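Local coordinates for MHC class I-like protein MILL2 (Mus musculus, PDB 6A97), which binds heparan sulfate proteoglycans on the surface of fibroblasts, as a GPI-anchored member of the MHC class I family, at residues 76-81 against 190-195; 129-134 against 176-181; 217-222 against 274-279. All blocks are in the same frame, centred on the assembly; numbering follows the deposited sequence.

Interaction 1: residues 76-81 against 190-195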
ATOM      1  N   ASN A  76     -12.109 -23.184 -24.355  1.00 45.32           N
ATOM      2  CA  ASN A  76     -12.312 -22.918 -25.776  1.00 51.18           C
ATOM      3  C   ASN A  76     -13.788 -22.910 -26.173  1.00 52.43           C
ATOM      4  O   ASN A  76     -14.208 -22.111 -27.007  1.00 47.80           O
ATOM      5  CB  ASN A  76     -11.553 -23.944 -26.621  1.00 47.81           C
ATOM      6  CG  ASN A  76     -10.050 -23.804 -26.493  1.00 52.19           C
ATOM      7  OD1 ASN A  76      -9.543 -22.756 -26.088  1.00 48.17           O
ATOM      8  ND2 ASN A  76      -9.327 -24.859 -26.843  1.00 51.62           N
ATOM      9  N   GLU A  77     -14.571 -23.803 -25.577  1.00 51.99           N
ATOM     10  CA  GLU A  77     -16.008 -23.835 -25.820  1.00 57.35           C
ATOM     11  C   GLU A  77     -16.676 -22.595 -25.237  1.00 55.79           C
ATOM     12  O   GLU A  77     -17.577 -22.011 -25.846  1.00 55.10           O
ATOM     13  CB  GLU A  77     -16.626 -25.103 -25.225  1.00 65.00           C
ATOM     14  CG  GLU A  77     -18.116 -25.247 -25.484  1.00 71.71           C
ATOM     15  CD  GLU A  77     -18.701 -26.497 -24.856  1.00 80.89           C
ATOM     16  OE1 GLU A  77     -18.020 -27.546 -24.851  1.00 80.77           O
ATOM     17  OE2 GLU A  77     -19.848 -26.430 -24.366  1.00 86.51           O
ATOM     18  N   THR A  78     -16.214 -22.190 -24.058  1.00 49.43           N
ATOM     19  CA  THR A  78     -16.730 -21.003 -23.390  1.00 50.48           C
ATOM     20  C   THR A  78     -16.495 -19.761 -24.241  1.00 47.99           C
ATOM     21  O   THR A  78     -17.361 -18.891 -24.340  1.00 43.91           O
ATOM     22  CB  THR A  78     -16.079 -20.814 -22.001  1.00 52.46           C
ATOM     23  OG1 THR A  78     -16.470 -21.892 -21.144  1.00 62.40           O
ATOM     24  CG2 THR A  78     -16.510 -19.494 -21.366  1.00 47.66           C
ATOM     25  N   CYS A  79     -15.323 -19.688 -24.862  1.00 43.70           N
ATOM     26  CA  CYS A  79     -14.994 -18.567 -25.734  1.00 39.42           C
ATOM     27  C   CYS A  79     -15.877 -18.559 -26.976  1.00 38.26           C
ATOM     28  O   CYS A  79     -16.313 -17.501 -27.429  1.00 42.98           O
ATOM     29  CB  CYS A  79     -13.516 -18.606 -26.135  1.00 33.92           C
ATOM     30  SG  CYS A  79     -12.406 -17.972 -24.845  1.00 78.15           S
ATOM     31  N   ALA A  80     -16.131 -19.741 -27.529  1.00 37.88           N
ATOM     32  CA  ALA A  80     -17.011 -19.859 -28.687  1.00 41.69           C
ATOM     33  C   ALA A  80     -18.385 -19.271 -28.357  1.00 36.23           C
ATOM     34  O   ALA A  80     -18.906 -18.430 -29.087  1.00 33.94           O
ATOM     35  CB  ALA A  80     -17.135 -21.308 -29.116  1.00 34.13           C
ATOM     36  N   ARG A  81     -18.944 -19.704 -27.232  1.00 40.27           N
ATOM     37  CA  ARG A  81     -20.249 -19.238 -26.791  1.00 41.05           C
ATOM     38  C   ARG A  81     -20.258 -17.747 -26.491  1.00 44.39           C
ATOM     39  O   ARG A  81     -21.108 -17.007 -26.985  1.00 42.34           O
ATOM     40  CB  ARG A  81     -20.696 -20.013 -25.549  1.00 48.19           C
ATOM     41  CG  ARG A  81     -22.013 -19.519 -24.958  1.00 57.47           C
ATOM     42  CD  ARG A  81     -22.470 -20.365 -23.777  1.00 58.41           C
ATOM     43  NE  ARG A  81     -21.478 -20.394 -22.705  1.00 73.98           N
ATOM     44  CZ  ARG A  81     -20.662 -21.418 -22.469  1.00 77.43           C
ATOM     45  NH1 ARG A  81     -20.723 -22.504 -23.228  1.00 70.22           N
ATOM     46  NH2 ARG A  81     -19.788 -21.359 -21.473  1.00 81.53           N
ATOM     47  N   LEU A 190     -19.298 -15.107 -14.195  1.00 60.04           N
ATOM     48  CA  LEU A 190     -18.717 -15.489 -12.910  1.00 61.39           C
ATOM     49  C   LEU A 190     -18.681 -17.001 -12.726  1.00 65.47           C
ATOM     50  O   LEU A 190     -17.753 -17.538 -12.119  1.00 71.93           O
ATOM     51  CB  LEU A 190     -19.490 -14.840 -11.759  1.00 58.22           C
ATOM     52  CG  LEU A 190     -19.207 -13.356 -11.534  1.00 55.60           C
ATOM     53  CD1 LEU A 190     -20.134 -12.772 -10.472  1.00 55.40           C
ATOM     54  CD2 LEU A 190     -17.743 -13.154 -11.155  1.00 49.30           C
ATOM     55  N   ALA A 191     -19.691 -17.683 -13.255  1.00 66.77           N
ATOM     56  CA  ALA A 191     -19.738 -19.140 -13.195  1.00 69.34           C
ATOM     57  C   ALA A 191     -18.603 -19.756 -14.015  1.00 77.16           C
ATOM     58  O   ALA A 191     -17.907 -20.659 -13.551  1.00 82.10           O
ATOM     59  CB  ALA A 191     -21.086 -19.647 -13.681  1.00 63.95           C
ATOM     60  N   SER A 192     -18.416 -19.247 -15.229  1.00 72.94           N
ATOM     61  CA  SER A 192     -17.363 -19.723 -16.118  1.00 74.11           C
ATOM     62  C   SER A 192     -15.971 -19.381 -15.600  1.00 76.87           C
ATOM     63  O   SER A 192     -14.983 -19.978 -16.022  1.00 85.33           O
ATOM     64  CB  SER A 192     -17.551 -19.137 -17.518  1.00 74.04           C
ATOM     65  OG  SER A 192     -18.848 -19.412 -18.020  1.00 73.19           O
ATOM     66  N   LEU A 193     -15.898 -18.425 -14.679  1.00 72.47           N
ATOM     67  CA  LEU A 193     -14.622 -17.983 -14.140  1.00 71.73           C
ATOM     68  C   LEU A 193     -14.211 -18.782 -12.911  1.00 76.65           C
ATOM     69  O   LEU A 193     -13.019 -18.973 -12.676  1.00 82.45           O
ATOM     70  CB  LEU A 193     -14.672 -16.492 -13.793  1.00 75.03           C
ATOM     71  CG  LEU A 193     -13.898 -15.535 -14.707  1.00 72.15           C
ATOM     72  CD1 LEU A 193     -14.649 -15.298 -16.010  1.00 76.21           C
ATOM     73  CD2 LEU A 193     -13.608 -14.213 -14.003  1.00 71.50           C
ATOM     74  N   ARG A 194     -15.202 -19.250 -12.151  1.00 77.95           N
ATOM     75  CA  ARG A 194     -14.992 -19.948 -10.879  1.00 79.21           C
ATOM     76  C   ARG A 194     -13.844 -20.954 -10.910  1.00 91.13           C
ATOM     77  O   ARG A 194     -13.114 -21.100  -9.928  1.00101.17           O
ATOM     78  CB  ARG A 194     -16.274 -20.664 -10.457  1.00 80.34           C
ATOM     79  N   ASN A 195     -13.690 -21.637 -12.043  1.00 81.20           N
ATOM     80  CA  ASN A 195     -12.558 -22.531 -12.283  1.00 81.61           C
ATOM     81  C   ASN A 195     -11.224 -21.814 -12.118  1.00 86.67           C
ATOM     82  O   ASN A 195     -10.495 -21.623 -13.093  1.00 85.27           O
ATOM     83  CB  ASN A 195     -12.650 -23.112 -13.698  1.00 82.88           C
ATOM     84  CG  ASN A 195     -14.067 -23.318 -14.127  1.00100.80           C
ATOM     85  OD1 ASN A 195     -14.990 -23.292 -13.288  1.00110.25           O
ATOM     86  ND2 ASN A 195     -14.293 -23.475 -15.428  1.00102.63           N
TER
HETATM   87  O   HOH W   1     -20.615 -19.281 -20.189  1.00 79.07           O
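Arg81 and Ser192 meet through a single water rather than directly. Water 1 accepts a hydrogen bond from Arg81 NH2 at 2.6 Å and lies in the plane of the guanidinium, at its edge. The same water is hydrogen-bonded to Ser192 OG at 2.8 Å, and this completes a two-step bridge between the helices. The polar ends themselves stay apart, Arg81 NH2 4.1 Å from Ser192 OG. The arginine gets there by running straight out from its backbone (chi1 176°, chi2 177°) and then bending at chi3, 58°, which turns the guanidinium edge toward the serine. Ser192 OG also bonds to Arg188 O one turn earlier in its own helix, so the hydroxyl is anchored on its own side as well as across the gap.

The apolar part of the contact is slight. Thr78 CG2 lies 4.0 Å from Ser192 CB, a methyl set against a methylene. Thr78 turns this methyl outward by placing CG2 anti to its backbone N, while OG1 is occupied with Gly74 O in the preceding turn. Only 70 Å² is buried in all, although the helices are close here, with Thr78 CA 7.4 Å from Ser192 CA.

The neighbouring Cys79 points elsewhere and is bonded to Cys68, tying helix 75-96 to strand 66-68. The whole is a thin, partly hydrated surface contact between the N-terminal part of the alpha-1 helix and the C-terminal part of the alpha-2 helix, which draw together at one end of the groove of the MHC class I fold.

Interaction 2: residues 129-134 against 176-181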
ATOM      1  N   GLY A 129     -26.072  -0.271 -11.489  1.00 49.68           N
ATOM      2  CA  GLY A 129     -25.683  -0.058 -12.873  1.00 46.57           C
ATOM      3  C   GLY A 129     -25.100   1.323 -13.124  1.00 53.94           C
ATOM      4  O   GLY A 129     -25.306   2.247 -12.337  1.00 55.53           O
ATOM      5  N   PHE A 130     -24.361   1.463 -14.222  1.00 41.91           N
ATOM      6  CA  PHE A 130     -23.790   2.752 -14.599  1.00 41.57           C
ATOM      7  C   PHE A 130     -23.608   2.845 -16.110  1.00 41.68           C
ATOM      8  O   PHE A 130     -23.464   1.827 -16.790  1.00 41.19           O
ATOM      9  CB  PHE A 130     -22.449   2.986 -13.886  1.00 41.93           C
ATOM     10  CG  PHE A 130     -21.380   1.980 -14.236  1.00 41.08           C
ATOM     11  CD1 PHE A 130     -21.266   0.790 -13.530  1.00 40.06           C
ATOM     12  CD2 PHE A 130     -20.480   2.232 -15.261  1.00 44.67           C
ATOM     13  CE1 PHE A 130     -20.286  -0.136 -13.851  1.00 45.18           C
ATOM     14  CE2 PHE A 130     -19.493   1.314 -15.582  1.00 42.45           C
ATOM     15  CZ  PHE A 130     -19.399   0.127 -14.880  1.00 45.82           C
ATOM     16  N   TRP A 131     -23.618   4.070 -16.630  1.00 35.08           N
ATOM     17  CA  TRP A 131     -23.377   4.299 -18.052  1.00 32.49           C
ATOM     18  C   TRP A 131     -22.903   5.731 -18.281  1.00 40.29           C
ATOM     19  O   TRP A 131     -23.649   6.689 -18.056  1.00 37.02           O
ATOM     20  CB  TRP A 131     -24.640   4.008 -18.864  1.00 37.00           C
ATOM     21  CG  TRP A 131     -24.430   3.924 -20.348  1.00 42.40           C
ATOM     22  CD1 TRP A 131     -23.500   4.592 -21.090  1.00 43.68           C
ATOM     23  CD2 TRP A 131     -25.163   3.104 -21.269  1.00 42.09           C
ATOM     24  NE1 TRP A 131     -23.613   4.247 -22.416  1.00 43.08           N
ATOM     25  CE2 TRP A 131     -24.627   3.334 -22.553  1.00 41.21           C
ATOM     26  CE3 TRP A 131     -26.222   2.199 -21.132  1.00 48.54           C
ATOM     27  CZ2 TRP A 131     -25.116   2.696 -23.695  1.00 45.67           C
ATOM     28  CZ3 TRP A 131     -26.707   1.566 -22.269  1.00 52.55           C
ATOM     29  CH2 TRP A 131     -26.155   1.820 -23.531  1.00 43.51           C
ATOM     30  N   HIS A 132     -21.657   5.868 -18.726  1.00 36.73           N
ATOM     31  CA  HIS A 132     -21.077   7.176 -19.016  1.00 33.49           C
ATOM     32  C   HIS A 132     -20.602   7.258 -20.460  1.00 37.02           C
ATOM     33  O   HIS A 132     -20.120   6.274 -21.017  1.00 36.56           O
ATOM     34  CB  HIS A 132     -19.900   7.472 -18.084  1.00 40.32           C
ATOM     35  CG  HIS A 132     -20.195   7.239 -16.634  1.00 50.92           C
ATOM     36  ND1 HIS A 132     -20.778   8.193 -15.827  1.00 52.47           N
ATOM     37  CD2 HIS A 132     -19.978   6.160 -15.844  1.00 52.05           C
ATOM     38  CE1 HIS A 132     -20.912   7.709 -14.605  1.00 53.65           C
ATOM     39  NE2 HIS A 132     -20.436   6.477 -14.589  1.00 57.99           N
ATOM     40  N   LEU A 133     -20.746   8.432 -21.066  1.00 34.23           N
ATOM     41  CA  LEU A 133     -20.164   8.686 -22.376  1.00 37.23           C
ATOM     42  C   LEU A 133     -19.065   9.730 -22.252  1.00 39.50           C
ATOM     43  O   LEU A 133     -19.141  10.635 -21.416  1.00 36.77           O
ATOM     44  CB  LEU A 133     -21.222   9.158 -23.377  1.00 40.70           C
ATOM     45  CG  LEU A 133     -22.424   8.252 -23.639  1.00 50.63           C
ATOM     46  CD1 LEU A 133     -23.403   8.943 -24.566  1.00 54.73           C
ATOM     47  CD2 LEU A 133     -21.961   6.946 -24.244  1.00 49.44           C
ATOM     48  N   GLY A 134     -18.045   9.601 -23.089  1.00 40.00           N
ATOM     49  CA  GLY A 134     -16.951  10.551 -23.113  1.00 38.00           C
ATOM     50  C   GLY A 134     -16.729  11.028 -24.531  1.00 42.55           C
ATOM     51  O   GLY A 134     -16.841  10.252 -25.483  1.00 39.16           O
ATOM     52  N   THR A 176     -33.309  -1.527 -18.823  1.00 58.06           N
ATOM     53  CA  THR A 176     -33.446  -2.974 -18.959  1.00 59.79           C
ATOM     54  C   THR A 176     -32.065  -3.599 -19.094  1.00 55.38           C
ATOM     55  O   THR A 176     -31.764  -4.606 -18.452  1.00 61.03           O
ATOM     56  CB  THR A 176     -34.317  -3.381 -20.167  1.00 66.44           C
ATOM     57  OG1 THR A 176     -33.715  -2.913 -21.379  1.00 85.11           O
ATOM     58  CG2 THR A 176     -35.728  -2.820 -20.035  1.00 60.42           C
ATOM     59  N   PHE A 177     -31.216  -2.982 -19.908  1.00 49.71           N
ATOM     60  CA  PHE A 177     -29.862  -3.493 -20.092  1.00 52.15           C
ATOM     61  C   PHE A 177     -29.059  -3.470 -18.790  1.00 47.46           C
ATOM     62  O   PHE A 177     -28.401  -4.451 -18.448  1.00 49.39           O
ATOM     63  CB  PHE A 177     -29.119  -2.704 -21.169  1.00 48.42           C
ATOM     64  CG  PHE A 177     -27.789  -3.300 -21.533  1.00 49.16           C
ATOM     65  CD1 PHE A 177     -27.704  -4.309 -22.476  1.00 46.98           C
ATOM     66  CD2 PHE A 177     -26.627  -2.865 -20.915  1.00 52.76           C
ATOM     67  CE1 PHE A 177     -26.481  -4.870 -22.804  1.00 58.96           C
ATOM     68  CE2 PHE A 177     -25.404  -3.421 -21.239  1.00 56.43           C
ATOM     69  CZ  PHE A 177     -25.330  -4.423 -22.188  1.00 58.22           C
ATOM     70  N   LEU A 178     -29.116  -2.359 -18.061  1.00 44.52           N
ATOM     71  CA  LEU A 178     -28.322  -2.234 -16.841  1.00 41.11           C
ATOM     72  C   LEU A 178     -28.891  -3.023 -15.665  1.00 49.56           C
ATOM     73  O   LEU A 178     -28.136  -3.522 -14.831  1.00 58.41           O
ATOM     74  CB  LEU A 178     -28.178  -0.765 -16.437  1.00 46.16           C
ATOM     75  CG  LEU A 178     -27.372   0.141 -17.367  1.00 48.52           C
ATOM     76  CD1 LEU A 178     -27.274   1.534 -16.773  1.00 43.86           C
ATOM     77  CD2 LEU A 178     -25.983  -0.441 -17.612  1.00 50.11           C
ATOM     78  N   ASP A 179     -30.215  -3.131 -15.592  1.00 55.11           N
ATOM     79  CA  ASP A 179     -30.856  -3.779 -14.447  1.00 61.93           C
ATOM     80  C   ASP A 179     -31.113  -5.269 -14.660  1.00 56.55           C
ATOM     81  O   ASP A 179     -31.170  -6.031 -13.697  1.00 59.34           O
ATOM     82  CB  ASP A 179     -32.180  -3.087 -14.111  1.00 71.82           C
ATOM     83  CG  ASP A 179     -32.001  -1.630 -13.731  1.00 81.02           C
ATOM     84  OD1 ASP A 179     -30.884  -1.098 -13.914  1.00 78.76           O
ATOM     85  OD2 ASP A 179     -32.980  -1.014 -13.257  1.00 87.25           O
ATOM     86  N   ASP A 180     -31.280  -5.685 -15.912  1.00 52.66           N
ATOM     87  CA  ASP A 180     -31.641  -7.074 -16.191  1.00 57.78           C
ATOM     88  C   ASP A 180     -30.588  -7.834 -16.998  1.00 56.50           C
ATOM     89  O   ASP A 180     -30.169  -8.924 -16.606  1.00 58.74           O
ATOM     90  CB  ASP A 180     -32.981  -7.134 -16.927  1.00 61.95           C
ATOM     91  CG  ASP A 180     -34.095  -6.437 -16.170  1.00 72.52           C
ATOM     92  OD1 ASP A 180     -33.998  -6.333 -14.928  1.00 76.10           O
ATOM     93  OD2 ASP A 180     -35.070  -5.999 -16.815  1.00 74.14           O
ATOM     94  N   ILE A 181     -30.167  -7.263 -18.124  1.00 48.74           N
ATOM     95  CA  ILE A 181     -29.293  -7.977 -19.053  1.00 51.14           C
ATOM     96  C   ILE A 181     -27.853  -8.073 -18.545  1.00 48.93           C
ATOM     97  O   ILE A 181     -27.309  -9.174 -18.437  1.00 57.09           O
ATOM     98  CB  ILE A 181     -29.294  -7.328 -20.460  1.00 50.85           C
ATOM     99  CG1 ILE A 181     -30.597  -7.643 -21.204  1.00 58.87           C
ATOM    100  CG2 ILE A 181     -28.146  -7.858 -21.290  1.00 42.86           C
ATOM    101  CD1 ILE A 181     -31.799  -6.846 -20.753  1.00 68.11           C
TER
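The carbonyl oxygen of Thr176 receives two backbone amides, Asp180 N at 2.8 Å and Ile181 N at 3.1 Å, and on the turn so held Leu178 reaches across to the carbonyl of Phe130. The second of these bonds spans five residues, the mark of the wider pi-type turn at 177-181, where the helix departs from regular alpha geometry.

Leu178 carries the contact. With CG anti to the carbonyl carbon (chi1 -66°), its forked end points at the strand, and both methyls close on the same peptide oxygen: Leu178 CD2 is 3.5 Å from Phe130 O and Leu178 CD1 is 3.8 Å from it. CD1 also touches the side chain that follows, 4.2 Å from Trp131 CB. The indole meets Leu178 CD2 obliquely; its CG is anti to the backbone N (chi1 -167°), which carries the ring along the helix side of the strand. The Phe130 CB bond points away from the helix, so that residue contributes its backbone instead.

Gly129 CA comes within 5.2 Å of Leu178 CA; a CB modelled on Gly129 would sit 3.0 Å from Leu178 CB, a clash. The segment axes approach to 8.1 Å and run roughly antiparallel, at 150°. All four touching residues are buried, and the contact is van der Waals in character, with leucine methyls set against peptide backbone and the foot of the tryptophan.

Around it, strand 127-135 lies in the platform sheet between strands 113-121 and 138-144, with helix 171-193 packed across one face. Trp131 continues the packing: it meets Trp150 edge-to-face, touches Leu117 and Phe143 of the adjoining strands, and reaches Leu93 and Met96 of helix 75-96, while Phe177 rests on Leu117.

Interaction 3: residues 217-222 against 274-279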
ATOM      1  N   VAL A 217      22.446   6.403  -2.889  1.00 62.60           N
ATOM      2  CA  VAL A 217      22.120   5.052  -3.305  1.00 50.88           C
ATOM      3  C   VAL A 217      20.616   4.968  -3.489  1.00 54.49           C
ATOM      4  O   VAL A 217      19.859   5.247  -2.560  1.00 51.56           O
ATOM      5  CB  VAL A 217      22.577   3.995  -2.281  1.00 51.29           C
ATOM      6  CG1 VAL A 217      22.028   2.626  -2.659  1.00 51.30           C
ATOM      7  CG2 VAL A 217      24.099   3.964  -2.187  1.00 54.05           C
ATOM      8  N   THR A 218      20.178   4.602  -4.687  1.00 55.81           N
ATOM      9  CA  THR A 218      18.755   4.429  -4.934  1.00 48.82           C
ATOM     10  C   THR A 218      18.337   3.003  -4.593  1.00 52.90           C
ATOM     11  O   THR A 218      18.823   2.042  -5.194  1.00 61.22           O
ATOM     12  CB  THR A 218      18.388   4.745  -6.395  1.00 44.78           C
ATOM     13  OG1 THR A 218      18.685   6.119  -6.675  1.00 50.09           O
ATOM     14  CG2 THR A 218      16.907   4.497  -6.642  1.00 39.96           C
ATOM     15  N   LEU A 219      17.457   2.871  -3.606  1.00 49.79           N
ATOM     16  CA  LEU A 219      16.905   1.576  -3.229  1.00 43.26           C
ATOM     17  C   LEU A 219      15.593   1.362  -3.958  1.00 47.19           C
ATOM     18  O   LEU A 219      14.685   2.184  -3.857  1.00 41.07           O
ATOM     19  CB  LEU A 219      16.684   1.489  -1.717  1.00 41.19           C
ATOM     20  CG  LEU A 219      17.906   1.695  -0.819  1.00 43.70           C
ATOM     21  CD1 LEU A 219      17.502   1.702   0.655  1.00 42.76           C
ATOM     22  CD2 LEU A 219      18.943   0.627  -1.080  1.00 54.82           C
ATOM     23  N   THR A 220      15.484   0.264  -4.694  1.00 46.23           N
ATOM     24  CA  THR A 220      14.254  -0.006  -5.422  1.00 40.47           C
ATOM     25  C   THR A 220      13.613  -1.304  -4.961  1.00 42.03           C
ATOM     26  O   THR A 220      14.233  -2.368  -4.990  1.00 46.26           O
ATOM     27  CB  THR A 220      14.496  -0.069  -6.933  1.00 44.22           C
ATOM     28  OG1 THR A 220      15.040   1.180  -7.372  1.00 51.09           O
ATOM     29  CG2 THR A 220      13.190  -0.347  -7.675  1.00 40.72           C
ATOM     30  N   CYS A 221      12.366  -1.198  -4.524  1.00 40.42           N
ATOM     31  CA  CYS A 221      11.597  -2.357  -4.118  1.00 41.68           C
ATOM     32  C   CYS A 221      10.577  -2.714  -5.194  1.00 41.95           C
ATOM     33  O   CYS A 221       9.793  -1.864  -5.611  1.00 40.19           O
ATOM     34  CB  CYS A 221      10.895  -2.087  -2.791  1.00 41.69           C
ATOM     35  SG  CYS A 221       9.860  -3.436  -2.233  1.00 52.79           S
ATOM     36  N   ARG A 222      10.597  -3.965  -5.647  1.00 40.20           N
ATOM     37  CA  ARG A 222       9.626  -4.434  -6.634  1.00 41.89           C
ATOM     38  C   ARG A 222       8.839  -5.625  -6.113  1.00 40.01           C
ATOM     39  O   ARG A 222       9.407  -6.548  -5.533  1.00 42.54           O
ATOM     40  CB  ARG A 222      10.315  -4.815  -7.943  1.00 38.79           C
ATOM     41  CG  ARG A 222      11.004  -3.657  -8.649  1.00 39.17           C
ATOM     42  CD  ARG A 222      11.727  -4.146  -9.898  1.00 38.91           C
ATOM     43  NE  ARG A 222      10.782  -4.532 -10.944  1.00 40.50           N
ATOM     44  CZ  ARG A 222      11.128  -5.032 -12.127  1.00 47.28           C
ATOM     45  NH1 ARG A 222      12.410  -5.223 -12.426  1.00 48.31           N
ATOM     46  NH2 ARG A 222      10.190  -5.345 -13.012  1.00 37.74           N
ATOM     47  N   PRO A 274      21.215  -0.869   5.317  1.00 56.06           N
ATOM     48  CA  PRO A 274      20.667  -1.763   6.351  1.00 52.88           C
ATOM     49  C   PRO A 274      19.498  -1.193   7.159  1.00 53.49           C
ATOM     50  O   PRO A 274      18.713  -1.968   7.701  1.00 61.55           O
ATOM     51  CB  PRO A 274      21.868  -2.001   7.272  1.00 52.22           C
ATOM     52  CG  PRO A 274      23.037  -1.897   6.373  1.00 59.03           C
ATOM     53  CD  PRO A 274      22.691  -0.826   5.376  1.00 59.63           C
ATOM     54  N   GLN A 275      19.379   0.129   7.231  1.00 46.52           N
ATOM     55  CA  GLN A 275      18.313   0.756   8.008  1.00 45.59           C
ATOM     56  C   GLN A 275      16.941   0.639   7.350  1.00 44.71           C
ATOM     57  O   GLN A 275      15.921   0.885   7.991  1.00 50.21           O
ATOM     58  CB  GLN A 275      18.622   2.236   8.241  1.00 54.69           C
ATOM     59  CG  GLN A 275      19.916   2.505   8.986  1.00 66.22           C
ATOM     60  CD  GLN A 275      20.172   3.988   9.168  1.00 74.13           C
ATOM     61  OE1 GLN A 275      19.255   4.757   9.462  1.00 74.65           O
ATOM     62  NE2 GLN A 275      21.421   4.399   8.990  1.00 76.35           N
ATOM     63  N   PHE A 276      16.911   0.268   6.073  1.00 44.74           N
ATOM     64  CA  PHE A 276      15.671   0.350   5.304  1.00 43.71           C
ATOM     65  C   PHE A 276      15.113  -1.012   4.900  1.00 43.84           C
ATOM     66  O   PHE A 276      15.837  -1.874   4.402  1.00 47.16           O
ATOM     67  CB  PHE A 276      15.892   1.216   4.060  1.00 44.39           C
ATOM     68  CG  PHE A 276      16.146   2.666   4.374  1.00 44.22           C
ATOM     69  CD1 PHE A 276      17.425   3.110   4.661  1.00 45.35           C
ATOM     70  CD2 PHE A 276      15.103   3.578   4.395  1.00 42.46           C
ATOM     71  CE1 PHE A 276      17.662   4.438   4.960  1.00 51.71           C
ATOM     72  CE2 PHE A 276      15.334   4.910   4.689  1.00 42.21           C
ATOM     73  CZ  PHE A 276      16.616   5.339   4.975  1.00 51.18           C
ATOM     74  N   SER A 277      13.816  -1.192   5.119  1.00 43.95           N
ATOM     75  CA  SER A 277      13.131  -2.419   4.728  1.00 44.03           C
ATOM     76  C   SER A 277      11.894  -2.083   3.909  1.00 43.45           C
ATOM     77  O   SER A 277      11.236  -1.074   4.157  1.00 43.82           O
ATOM     78  CB  SER A 277      12.739  -3.239   5.959  1.00 44.54           C
ATOM     79  OG  SER A 277      13.868  -3.491   6.778  1.00 51.74           O
ATOM     80  N   CYS A 278      11.588  -2.930   2.931  1.00 42.96           N
ATOM     81  CA  CYS A 278      10.384  -2.773   2.120  1.00 42.95           C
ATOM     82  C   CYS A 278       9.321  -3.780   2.534  1.00 42.57           C
ATOM     83  O   CYS A 278       9.601  -4.968   2.653  1.00 44.47           O
ATOM     84  CB  CYS A 278      10.705  -2.944   0.634  1.00 43.14           C
ATOM     85  SG  CYS A 278       9.281  -2.666  -0.441  1.00 70.49           S
ATOM     86  N   ASN A 279       8.096  -3.309   2.737  1.00 42.38           N
ATOM     87  CA  ASN A 279       7.018  -4.188   3.174  1.00 42.13           C
ATOM     88  C   ASN A 279       5.861  -4.194   2.182  1.00 41.96           C
ATOM     89  O   ASN A 279       5.246  -3.157   1.913  1.00 41.32           O
ATOM     90  CB  ASN A 279       6.529  -3.771   4.564  1.00 42.85           C
ATOM     91  CG  ASN A 279       5.480  -4.715   5.128  1.00 43.09           C
ATOM     92  OD1 ASN A 279       4.687  -4.329   5.994  1.00 43.34           O
ATOM     93  ND2 ASN A 279       5.471  -5.959   4.649  1.00 41.89           N
TER
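The intersheet disulfide of a C1-set immunoglobulin domain joins Cys221 to Cys278 here, linking strands 217-226 and 276-282 of the two facing sheets. The SG atoms of Cys221 and Cys278 are 2.0 Å apart, and the torsion about the S-S bond is -78°, a left-handed twist. In both cysteines the CB bond points toward the other strand, and SG lies anti to the backbone N (chi1 178° in Cys221, -177° in Cys278), a matched pair of torsions that brings the two sulfurs together. The bond holds the two CA atoms, Cys221 CA and Cys278 CA, 6.4 Å apart.

Two residues along, the backbones have spread, and Leu219 CA and Phe276 CA are 8.7 Å apart. Side chains fill the difference: Leu219 CD1 abuts Phe276 CB at 3.8 Å and Phe276 CG at 4.1 Å. The two side chains cross at about a right angle, and the methyl meets the ring obliquely.

Trp235 of strand 231-237 packs against both Leu219 and Cys221, and Phe276 rests on Ile266 and Val268 of the opposing sheet. A buried disulfide beside a tryptophan, with apolar side chains around it, is the classic core of the immunoglobulin beta sandwich, here in the alpha-3 domain.

Interactions 1 and 2 both use helix 171-193, at points whose centres lie about 23 Å apart, and interaction 2 is nested within the loop that interaction 1 closes. Their chemistry follows depth: interaction 1, at the surface, joins helix to helix through water and little apolar contact, whereas interaction 2, buried, seats the helix on the sheet by leucine and backbone packing. Interaction 3 stands apart in the immunoglobulin domain, about 42 and 45 Å from the others between centres, and joins sheet to sheet. It too is buried, but it alone crosses its interface covalently, and it buries 168 Å² against 196 Å² for interaction 2, each more than twice the area of interaction 1.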